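Local structure of OsmC family peroxiredoxin (Aquifex aeolicus, 2E8E) at residues 40-45 against 66-71. The protein is of unknown function but, as a member of the OsmC family, is probably a thiol-dependent peroxidase that reduces hydroperoxides. Numbering follows the deposited sequence.
Sequences VSIGSC and IFLKGK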
loop_
_atom_site.group_PDB
_atom_site.type_symbol
_atom_site.label_atom_id
_atom_site.label_comp_id
_atom_site.label_asym_id
_atom_site.label_seq_id
_atom_site.Cartn_x
_atom_site.Cartn_y
_atom_site.Cartn_z
ATOM N N VAL A 40 2.670 -4.829 2.108
ATOM C CA VAL A 40 2.132 -5.861 1.228
ATOM C C VAL A 40 2.143 -5.357 -0.217
ATOM O O VAL A 40 2.477 -6.105 -1.141
ATOM C CB VAL A 40 0.681 -6.262 1.623
ATOM C CG1 VAL A 40 0.067 -7.152 0.544
ATOM C CG2 VAL A 40 0.692 -6.999 2.954
ATOM N N SER A 41 1.789 -4.088 -0.414
ATOM C CA SER A 41 1.771 -3.510 -1.760
ATOM C C SER A 41 3.170 -3.532 -2.366
ATOM O O SER A 41 3.356 -3.887 -3.532
ATOM C CB SER A 41 1.249 -2.068 -1.713
ATOM O OG SER A 41 -0.058 -2.039 -1.169
ATOM N N ILE A 42 4.154 -3.144 -1.565
ATOM C CA ILE A 42 5.540 -3.132 -2.011
ATOM C C ILE A 42 6.006 -4.548 -2.349
ATOM O O ILE A 42 6.544 -4.797 -3.433
ATOM C CB ILE A 42 6.465 -2.564 -0.907
ATOM C CG1 ILE A 42 6.182 -1.071 -0.702
ATOM C CG2 ILE A 42 7.925 -2.806 -1.270
ATOM C CD1 ILE A 42 6.879 -0.486 0.528
ATOM N N GLY A 43 5.793 -5.467 -1.409
ATOM C CA GLY A 43 6.214 -6.844 -1.591
ATOM C C GLY A 43 5.585 -7.548 -2.776
ATOM O O GLY A 43 6.276 -8.243 -3.528
ATOM N N SER A 44 4.279 -7.367 -2.960
ATOM C CA SER A 44 3.595 -8.021 -4.066
ATOM C C SER A 44 3.940 -7.390 -5.410
ATOM O O SER A 44 4.105 -8.101 -6.405
ATOM C CB SER A 44 2.077 -8.017 -3.839
ATOM O OG SER A 44 1.570 -6.702 -3.688
ATOM N N CYS A 45 4.061 -6.064 -5.449
ATOM C CA CYS A 45 4.409 -5.390 -6.699
ATOM C C CYS A 45 5.770 -5.905 -7.160
ATOM O O CYS A 45 5.942 -6.283 -8.320
ATOM C CB CYS A 45 4.483 -3.874 -6.499
ATOM S SG CYS A 45 4.695 -2.925 -8.036
ATOM N N ILE A 66 8.790 -13.599 0.400
ATOM C CA ILE A 66 9.311 -12.252 0.575
ATOM C C ILE A 66 8.982 -11.768 1.976
ATOM O O ILE A 66 7.824 -11.774 2.395
ATOM C CB ILE A 66 8.716 -11.282 -0.462
ATOM C CG1 ILE A 66 8.891 -11.855 -1.872
ATOM C CG2 ILE A 66 9.424 -9.934 -0.370
ATOM C CD1 ILE A 66 8.243 -11.021 -2.967
ATOM N N PHE A 67 10.014 -11.356 2.701
ATOM C CA PHE A 67 9.853 -10.886 4.063
ATOM C C PHE A 67 10.154 -9.403 4.141
ATOM O O PHE A 67 11.240 -8.963 3.777
ATOM C CB PHE A 67 10.796 -11.663 4.983
ATOM C CG PHE A 67 10.597 -13.149 4.918
ATOM C CD1 PHE A 67 9.622 -13.769 5.693
ATOM C CD2 PHE A 67 11.345 -13.923 4.037
ATOM C CE1 PHE A 67 9.391 -15.143 5.587
ATOM C CE2 PHE A 67 11.122 -15.294 3.925
ATOM C CZ PHE A 67 10.144 -15.903 4.699
ATOM N N LEU A 68 9.185 -8.625 4.607
ATOM C CA LEU A 68 9.387 -7.193 4.731
ATOM C C LEU A 68 9.269 -6.750 6.177
ATOM O O LEU A 68 8.359 -7.159 6.893
ATOM C CB LEU A 68 8.377 -6.424 3.879
ATOM C CG LEU A 68 8.448 -6.681 2.372
ATOM C CD1 LEU A 68 7.433 -7.755 1.983
ATOM C CD2 LEU A 68 8.168 -5.389 1.627
ATOM N N LYS A 69 10.206 -5.912 6.603
ATOM C CA LYS A 69 10.200 -5.393 7.959
ATOM C C LYS A 69 10.404 -3.891 7.892
ATOM O O LYS A 69 11.386 -3.413 7.321
ATOM C CB LYS A 69 11.320 -6.019 8.793
ATOM C CG LYS A 69 11.440 -5.416 10.184
ATOM C CD LYS A 69 12.545 -6.067 11.002
ATOM C CE LYS A 69 12.294 -7.552 11.189
ATOM N NZ LYS A 69 13.309 -8.185 12.082
ATOM N N GLY A 70 9.474 -3.145 8.477
ATOM C CA GLY A 70 9.593 -1.702 8.456
ATOM C C GLY A 70 9.705 -1.136 9.855
ATOM O O GLY A 70 8.997 -1.572 10.759
ATOM N N LYS A 71 10.611 -0.178 10.033
ATOM C CA LYS A 71 10.813 0.475 11.326
ATOM C C LYS A 71 10.334 1.915 11.191
ATOM O O LYS A 71 10.827 2.666 10.346
ATOM C CB LYS A 71 12.293 0.438 11.713
ATOM C CG LYS A 71 12.811 -0.959 11.991
ATOM C CD LYS A 71 14.297 -0.945 12.322
ATOM C CE LYS A 71 14.795 -2.335 12.695
ATOM N NZ LYS A 71 14.571 -3.325 11.603
#
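Leu68 sets its two methyls against the bare backbone of Gly43, a compact example of how a long helix comes to lie on a beta sheet. The apolar part is small. CD1 of Leu68 rests 3.9 Å from CA of Gly43, while CD2 reaches the N of Gly43 and, at 3.9 Å, the CG2 branch of Ile42. A chi1 of -68° keeps CG1 of Ile42 beside the backbone N and leaves CG2 anti to it, on the side of Leu68. Ile66 adds a methyl-to-carbonyl packing contact, its CD1 lying 3.4 Å from the O of Gly43. A CB on Gly43 would point to the strand and fall against CD1 of Leu68; its absence probably lets the axes of the two segments come to 9.1 Å, running roughly antiparallel at 149°.

Polar groups work on the other side of the helix. Ser44 turns its OG back to the O of Val40 at 2.8 Å (chi1 58°), and its own N bonds the same oxygen at 2.9 Å from the opposite face of the carbonyl plane, so one buried acceptor is gripped twice. Ser41 OG bonds Leu37 O, one turn earlier. Ile85 of strand 80-90 touches Ile42, Ile66 and Leu68, and residues 66-71 pair antiparallel with a strand of the second subunit, continuing the sheet across the interface.

The helix also carries Cys45, reduced here but disulfide-bonded to Cys110 in another structure of the protein. The segments meet through van der Waals packing, without a direct polar bond, while the serine hydroxyls bond back into their own helix; the contact thus seats the cysteine-bearing helix on the intersubunit sheet.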